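Local coordinates for m3DLH protein (Halieaceae bacterium, PDB 7JKA), which probably hydrolyses lactone or other ester bonds as a member of the dienelactone hydrolase family, within the alpha/beta-hydrolase superfamily, at residues Gly44-Pro49 with Leu73-His78; Ala127-Cys132 with Val152-Gly157; Arg172-His177 with Gln204-Gly209. One frame throughout, in Å; residues are numbered along the deposited sequence. Where two conformers were deposited one is given.

Contact 1. Residues Gly44-Pro49 with Leu73-His78; sequences GVVVFP and LAADLH
Pro49 and Leu77 meet where the two chains leave their parallel strands, Pro49 CG lying 3.6 Å from Leu77 CG. This is the tight end. Leu77 branches around the proline: CD1 lies against the Pro49 backbone oxygen, while CD2 turns to Phe48, 4.1 Å from its CD1. With Phe48 CG anti to the carbonyl carbon (chi1 -68°), CD1 of the ring also reaches Ala75 CB at 3.7 Å, where a methyl is small enough to sit beside the ring. Pro49 CD presses on Ala75 O at 3.3 Å; this buried oxygen has no hydrogen-bonding partner in the model, and proline has no N-H to offer it. Behind lies an ordinary parallel ladder: Leu73 N to Val45 O, Val47 N to Leu73 O (2.8 Å) and Ala75 N to Val47 O, with beta-branched valines suited to the extended chain. The loose side begins at Asp76, which turns from the 44-49 segment, yet it faces protein and not solvent. Its OD1 accepts from His78 N (3.0 Å) in an Asx turn, and OD2 from Val29 N and Gly81 N. Helix 56-67 completes the beta-alpha-beta unit and touches Val45, Val47 and Pro49; helices 101-116 and 133-143 pack on Phe48, and strand 126-131 flanks strand 42-48.

Contact 2. Residues Ala127-Cys132 with Val152-Gly157; sequences AAIGFC and VTFHAG
The rings of Phe131 and Phe154 lie side by side on one face of the sheet, their planes only 9° apart but displaced along those planes, with little of one ring over the other and centroids 4.9 Å apart. The closest approach is Phe131 CE2 to Phe154 CD1, 3.5 Å. At the rim of Phe154, Gly130 O lies near the ring plane; at the rim of Phe131 sits His155 NE2, whose hydrogen bond goes to Thr216 OG1. The third flat group, the His155 imidazole, has Cys132 SG in its plane, beside ND1; the separation is short, and because the cysteine was deposited in two conformers its exact value is doubtful. Phe215 and His213 make edge-to-face contacts with the same imidazole.

Ile129 and Val152 continue the apolar face, with Ile129 CG2 4.0 Å from Val152 CB. Ile129 CG1 takes the crowded position between N and the carbonyl carbon (chi1 72°), which brings CD1 to 4.2 Å from Phe154 CE1. Beneath the side chains, four backbone bonds hold the parallel strands: Val152 N to Ala128 O, Gly130 N to Val152 O (bent, 141°), Phe154 N to Gly130 O and Cys132 N to Phe154 O (2.9 Å). Past the strands, Ala156 CB rests 3.4 Å from Cys132 O, a place for a small residue.

Cys132, with a positive phi, stands at the N-cap position of helix 133-143, and His213 touches its side chain. This strained strand-turn-helix, with a GxCxG sequence, is consistent with the nucleophile elbow of the alpha/beta-hydrolase fold, and Cys132 with the nucleophile of dienelactone hydrolases.

Contact 3. Residues Arg172-His177 with Gln204-Gly209; sequences RVLVCH and QFTFYG
His177 is drawn into an aromatic cluster by two phenylalanines of the neighbouring strand. It turns its edge to the face of Phe207 in an offset edge-to-face pair, planes at 86° and centroids 5.2 Å apart, with CD2 the leading atom. Toward Phe205 its ring is oblique, and Phe205 CE1 reaches His177 CB at 3.6 Å. The other half of the Phe205 ring serves Val175: with CG1 anti to the backbone N (chi1 172°), that methyl comes over one ring face as a CH-pi contact, 3.8 Å from the Phe205 centroid. Were Phe205 cut back to an alanine, Val175 CG1 would probably lose the ring face it lies over, and the His177 imidazole would be freer to turn.

On the opposite sheet face Tyr208 offers its edge to Cys176, Tyr208 CE2 lying 3.6 Å from Cys176 CB, while Leu174 CD1 packs on Gln204 CB. Five parallel-strand bonds link the backbones, from Gln204 N to Val173 O through to Tyr208 N to His177 O (2.8 Å), the latter nearly straight at 174°. Beside the exposed Gln204 a water accepts from NE2 (3.0 Å) and also hydrogen-bonds Val173 O, a fitting place for a polar amide. Apolar and aromatic groups thus grip both faces, Val175, His177 and Phe205 toward helix 186-198 and Leu174, Cys176 and Tyr208 toward helix 232-250, while a water-bridged amide marks the Gln204 end.

How the contacts relate
The three contacts are alternate parallel pairings in one sheet, in series along the chain, each closing a beta-alpha-beta unit. Contact 2 is the middle: its centre lies 11 Å from that of contact 1 and 10 Å from that of contact 3, whereas contacts 1 and 3 stand 20 Å apart between centres, their nearest atoms about 11 Å. Probable backbone hydrogen bonds join neighbours, Phe48 N to Ile129 O at 2.8 Å on one side and Cys176 N to Thr153 O at 2.8 Å on the other. The likely nucleophile elbow belongs to contact 2; contact 1 comes up to it through the Phe48 side chain, while contact 3 meets the 152-157 segment, with Cys176 O probably accepting from His155 N.

Contact 1. Residues Gly44-Pro49 with Leu73-His78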
# COMPACT_ATOMS: atom_id res chain seq x y z
N GLY A 44 4.28 12.61 -2.95
CA GLY A 44 3.92 11.47 -3.77
C GLY A 44 3.53 10.30 -2.89
O GLY A 44 4.16 10.04 -1.86
N VAL A 45 2.51 9.56 -3.32
CA VAL A 45 2.08 8.36 -2.61
C VAL A 45 1.96 7.23 -3.61
O VAL A 45 1.24 7.36 -4.61
CB VAL A 45 0.73 8.59 -1.88
CG1 VAL A 45 0.34 7.32 -1.07
CG2 VAL A 45 0.77 9.82 -0.98
N VAL A 46 2.69 6.13 -3.37
CA VAL A 46 2.43 4.90 -4.11
C VAL A 46 1.25 4.20 -3.46
O VAL A 46 1.16 4.10 -2.23
CB VAL A 46 3.65 3.97 -4.13
CG1 VAL A 46 3.31 2.71 -4.97
CG2 VAL A 46 4.84 4.67 -4.68
N VAL A 47 0.34 3.71 -4.29
CA VAL A 47 -0.83 2.98 -3.81
C VAL A 47 -0.73 1.54 -4.34
O VAL A 47 -0.88 1.30 -5.54
CB VAL A 47 -2.13 3.63 -4.28
CG1 VAL A 47 -3.35 2.88 -3.76
CG2 VAL A 47 -2.20 5.15 -3.88
N PHE A 48 -0.51 0.59 -3.43
CA PHE A 48 -0.48 -0.80 -3.85
C PHE A 48 -1.85 -1.42 -3.64
O PHE A 48 -2.44 -1.31 -2.55
CB PHE A 48 0.57 -1.59 -3.07
CG PHE A 48 1.98 -1.18 -3.41
CD1 PHE A 48 2.53 -1.52 -4.64
CD2 PHE A 48 2.73 -0.42 -2.52
CE1 PHE A 48 3.84 -1.12 -4.95
CE2 PHE A 48 4.03 -0.01 -2.82
CZ PHE A 48 4.58 -0.36 -4.04
N PRO A 49 -2.40 -2.05 -4.67
CA PRO A 49 -3.76 -2.58 -4.60
C PRO A 49 -3.81 -3.91 -3.85
O PRO A 49 -2.80 -4.50 -3.50
CB PRO A 49 -4.11 -2.79 -6.08
CG PRO A 49 -2.75 -3.27 -6.65
CD PRO A 49 -1.76 -2.36 -5.96
N LEU A 73 0.39 7.30 -7.35
CA LEU A 73 0.55 6.29 -8.40
C LEU A 73 -0.13 5.01 -7.94
O LEU A 73 0.35 4.35 -7.01
CB LEU A 73 2.02 6.05 -8.69
CG LEU A 73 2.27 5.02 -9.81
CD1 LEU A 73 1.93 5.64 -11.15
CD2 LEU A 73 3.71 4.53 -9.82
N ALA A 74 -1.22 4.65 -8.60
CA ALA A 74 -1.80 3.32 -8.41
C ALA A 74 -0.91 2.31 -9.15
O ALA A 74 -0.75 2.40 -10.37
CB ALA A 74 -3.23 3.31 -8.94
N ALA A 75 -0.35 1.36 -8.42
CA ALA A 75 0.66 0.46 -8.94
C ALA A 75 0.07 -0.83 -9.49
O ALA A 75 -0.96 -1.33 -9.03
CB ALA A 75 1.67 0.10 -7.86
N ASP A 76 0.79 -1.40 -10.46
CA ASP A 76 0.45 -2.67 -11.08
C ASP A 76 1.26 -3.78 -10.39
O ASP A 76 2.49 -3.72 -10.38
CB ASP A 76 0.80 -2.54 -12.57
CG ASP A 76 0.65 -3.82 -13.38
OD1 ASP A 76 0.19 -4.86 -12.86
OD2 ASP A 76 0.99 -3.76 -14.58
N LEU A 77 0.58 -4.79 -9.82
CA LEU A 77 1.30 -5.84 -9.11
C LEU A 77 1.79 -6.95 -10.01
O LEU A 77 2.67 -7.72 -9.59
CB LEU A 77 0.41 -6.48 -8.04
CG LEU A 77 0.02 -5.60 -6.86
CD1 LEU A 77 -0.93 -6.37 -5.96
CD2 LEU A 77 1.27 -5.14 -6.09
N HIS A 78 1.22 -7.11 -11.21
CA HIS A 78 1.38 -8.35 -11.96
C HIS A 78 2.03 -8.19 -13.31
O HIS A 78 2.61 -9.16 -13.82
CB HIS A 78 0.01 -9.01 -12.16
CG HIS A 78 -0.73 -9.21 -10.88
ND1 HIS A 78 -0.14 -9.79 -9.77
CD2 HIS A 78 -1.99 -8.90 -10.51
CE1 HIS A 78 -1.01 -9.82 -8.78
NE2 HIS A 78 -2.14 -9.30 -9.21

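Contact 2. Residues Ala127-Cys132 with Val152-Gly157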
# COMPACT_ATOMS: atom_id res chain seq x y z
N ALA A 127 5.28 8.67 0.36
CA ALA A 127 4.66 7.64 1.19
C ALA A 127 4.26 6.46 0.32
O ALA A 127 4.15 6.55 -0.90
CB ALA A 127 3.42 8.18 1.93
N ALA A 128 3.99 5.34 0.99
CA ALA A 128 3.38 4.20 0.34
C ALA A 128 2.22 3.71 1.19
O ALA A 128 2.35 3.61 2.41
CB ALA A 128 4.38 3.03 0.15
N ILE A 129 1.11 3.40 0.54
CA ILE A 129 0.01 2.74 1.20
C ILE A 129 -0.34 1.48 0.43
O ILE A 129 0.03 1.30 -0.74
CB ILE A 129 -1.23 3.64 1.34
CG1 ILE A 129 -1.96 3.88 -0.00
CG2 ILE A 129 -0.86 4.95 2.02
CD1 ILE A 129 -3.33 4.60 0.20
N GLY A 130 -1.07 0.59 1.09
CA GLY A 130 -1.48 -0.63 0.42
C GLY A 130 -2.63 -1.28 1.14
O GLY A 130 -2.81 -1.12 2.36
N PHE A 131 -3.41 -2.02 0.37
CA PHE A 131 -4.63 -2.68 0.82
C PHE A 131 -4.39 -4.18 0.70
O PHE A 131 -3.98 -4.64 -0.36
CB PHE A 131 -5.81 -2.21 -0.03
CG PHE A 131 -6.02 -0.75 0.05
CD1 PHE A 131 -5.29 0.12 -0.75
CD2 PHE A 131 -6.87 -0.23 1.02
CE1 PHE A 131 -5.45 1.50 -0.63
CE2 PHE A 131 -7.05 1.14 1.16
CZ PHE A 131 -6.32 2.01 0.34
N CYS A 132 -4.64 -4.92 1.77
CA CYS A 132 -4.43 -6.39 1.80
C CYS A 132 -3.01 -6.69 1.35
O CYS A 132 -2.06 -6.13 1.91
CB CYS A 132 -5.46 -7.09 0.96
SG CYS A 132 -6.97 -6.77 1.56
N VAL A 152 1.51 3.22 5.30
CA VAL A 152 0.23 2.91 5.96
C VAL A 152 -0.36 1.70 5.29
O VAL A 152 -0.47 1.65 4.06
CB VAL A 152 -0.76 4.09 5.89
CG1 VAL A 152 -2.02 3.74 6.72
CG2 VAL A 152 -0.11 5.37 6.41
N THR A 153 -0.74 0.70 6.09
CA THR A 153 -1.38 -0.50 5.56
C THR A 153 -2.82 -0.59 6.02
O THR A 153 -3.18 -0.16 7.12
CB THR A 153 -0.63 -1.78 5.96
OG1 THR A 153 -0.76 -2.03 7.37
CG2 THR A 153 0.84 -1.63 5.65
N PHE A 154 -3.66 -1.16 5.15
CA PHE A 154 -5.07 -1.35 5.47
C PHE A 154 -5.39 -2.83 5.30
O PHE A 154 -5.21 -3.38 4.20
CB PHE A 154 -5.98 -0.51 4.56
CG PHE A 154 -5.74 0.97 4.64
CD1 PHE A 154 -4.83 1.60 3.79
CD2 PHE A 154 -6.46 1.75 5.53
CE1 PHE A 154 -4.61 2.96 3.85
CE2 PHE A 154 -6.25 3.12 5.62
CZ PHE A 154 -5.32 3.73 4.75
N HIS A 155 -5.87 -3.46 6.37
CA HIS A 155 -6.22 -4.89 6.40
C HIS A 155 -5.21 -5.74 5.63
O HIS A 155 -5.57 -6.54 4.75
CB HIS A 155 -7.66 -5.15 5.92
CG HIS A 155 -8.07 -4.42 4.67
ND1 HIS A 155 -7.83 -4.91 3.40
CD2 HIS A 155 -8.74 -3.26 4.49
CE1 HIS A 155 -8.31 -4.07 2.50
NE2 HIS A 155 -8.86 -3.05 3.14
N ALA A 156 -3.93 -5.59 5.99
CA ALA A 156 -2.83 -6.27 5.31
C ALA A 156 -2.38 -7.52 6.03
O ALA A 156 -2.20 -7.53 7.25
CB ALA A 156 -1.62 -5.32 5.19
N GLY A 157 -2.14 -8.58 5.25
CA GLY A 157 -1.38 -9.70 5.78
C GLY A 157 0.02 -9.26 6.15
O GLY A 157 0.57 -8.31 5.59

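Contact 3. Residues Arg172-His177 with Gln204-Gly209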
# COMPACT_ATOMS: atom_id res chain seq x y z
N ARG A 172 7.79 6.48 8.98
CA ARG A 172 6.85 6.21 10.06
C ARG A 172 5.81 5.21 9.57
O ARG A 172 5.31 5.33 8.45
CB ARG A 172 6.18 7.52 10.50
CG ARG A 172 7.24 8.58 10.77
CD ARG A 172 6.69 9.92 11.18
NE ARG A 172 7.75 10.91 11.02
CZ ARG A 172 7.73 12.14 11.51
NH1 ARG A 172 6.68 12.55 12.22
NH2 ARG A 172 8.75 12.95 11.30
N VAL A 173 5.52 4.21 10.40
CA VAL A 173 4.70 3.07 9.99
C VAL A 173 3.39 3.13 10.75
O VAL A 173 3.39 3.35 11.97
CB VAL A 173 5.41 1.73 10.28
CG1 VAL A 173 4.45 0.58 9.99
CG2 VAL A 173 6.66 1.60 9.45
N LEU A 174 2.27 2.98 10.04
CA LEU A 174 0.95 2.84 10.65
C LEU A 174 0.24 1.64 10.04
O LEU A 174 0.02 1.60 8.83
CB LEU A 174 0.11 4.10 10.43
CG LEU A 174 -1.37 3.97 10.81
CD1 LEU A 174 -1.56 3.76 12.31
CD2 LEU A 174 -2.09 5.21 10.38
N VAL A 175 -0.09 0.65 10.88
CA VAL A 175 -0.84 -0.54 10.46
C VAL A 175 -2.28 -0.37 10.91
O VAL A 175 -2.54 -0.27 12.11
CB VAL A 175 -0.24 -1.82 11.05
CG1 VAL A 175 -1.15 -3.01 10.77
CG2 VAL A 175 1.15 -2.07 10.46
N CYS A 176 -3.22 -0.35 9.96
CA CYS A 176 -4.65 -0.31 10.26
C CYS A 176 -5.21 -1.71 10.05
O CYS A 176 -5.37 -2.18 8.92
CB CYS A 176 -5.39 0.70 9.39
SG CYS A 176 -4.73 2.39 9.52
N HIS A 177 -5.55 -2.37 11.15
CA HIS A 177 -5.83 -3.79 11.20
C HIS A 177 -7.26 -4.03 11.66
O HIS A 177 -7.69 -3.47 12.69
CB HIS A 177 -4.85 -4.46 12.17
CG HIS A 177 -5.11 -5.90 12.42
ND1 HIS A 177 -4.96 -6.87 11.45
CD2 HIS A 177 -5.49 -6.56 13.56
CE1 HIS A 177 -5.26 -8.06 11.97
NE2 HIS A 177 -5.57 -7.89 13.24
N GLN A 204 3.06 2.50 14.63
CA GLN A 204 1.76 2.51 15.29
C GLN A 204 0.96 1.36 14.70
O GLN A 204 1.08 1.05 13.51
CB GLN A 204 0.99 3.80 15.05
CG GLN A 204 1.67 5.06 15.49
CD GLN A 204 0.90 6.29 15.05
OE1 GLN A 204 -0.22 6.54 15.52
NE2 GLN A 204 1.45 7.02 14.09
N PHE A 205 0.18 0.69 15.55
CA PHE A 205 -0.60 -0.45 15.09
C PHE A 205 -1.96 -0.34 15.76
O PHE A 205 -2.04 -0.36 16.98
CB PHE A 205 0.12 -1.75 15.46
CG PHE A 205 -0.48 -3.01 14.88
CD1 PHE A 205 -1.76 -3.41 15.20
CD2 PHE A 205 0.28 -3.82 14.04
CE1 PHE A 205 -2.29 -4.59 14.69
CE2 PHE A 205 -0.24 -4.99 13.53
CZ PHE A 205 -1.54 -5.35 13.83
N THR A 206 -3.01 -0.15 14.97
CA THR A 206 -4.36 0.02 15.49
C THR A 206 -5.22 -1.19 15.16
O THR A 206 -5.34 -1.57 13.99
CB THR A 206 -5.01 1.31 14.97
OG1 THR A 206 -4.22 2.43 15.41
CG2 THR A 206 -6.45 1.44 15.46
N PHE A 207 -5.78 -1.79 16.20
CA PHE A 207 -6.83 -2.80 16.10
C PHE A 207 -8.17 -2.08 16.01
O PHE A 207 -8.57 -1.38 16.95
CB PHE A 207 -6.83 -3.72 17.33
CG PHE A 207 -5.68 -4.68 17.41
CD1 PHE A 207 -4.40 -4.25 17.75
CD2 PHE A 207 -5.89 -6.04 17.21
CE1 PHE A 207 -3.34 -5.15 17.85
CE2 PHE A 207 -4.83 -6.96 17.32
CZ PHE A 207 -3.56 -6.51 17.62
N TYR A 208 -8.86 -2.24 14.88
CA TYR A 208 -10.21 -1.70 14.70
C TYR A 208 -11.21 -2.82 14.98
O TYR A 208 -11.36 -3.75 14.19
CB TYR A 208 -10.39 -1.14 13.29
CG TYR A 208 -9.60 0.13 13.07
CD1 TYR A 208 -10.08 1.35 13.52
CD2 TYR A 208 -8.38 0.11 12.39
CE1 TYR A 208 -9.35 2.53 13.30
CE2 TYR A 208 -7.66 1.26 12.18
CZ TYR A 208 -8.16 2.48 12.63
OH TYR A 208 -7.45 3.65 12.43
N GLY A 209 -11.89 -2.73 16.13
CA GLY A 209 -12.71 -3.84 16.55
C GLY A 209 -13.84 -4.18 15.60
O GLY A 209 -14.23 -5.35 15.48
O HOH W 1 4.05 5.94 13.18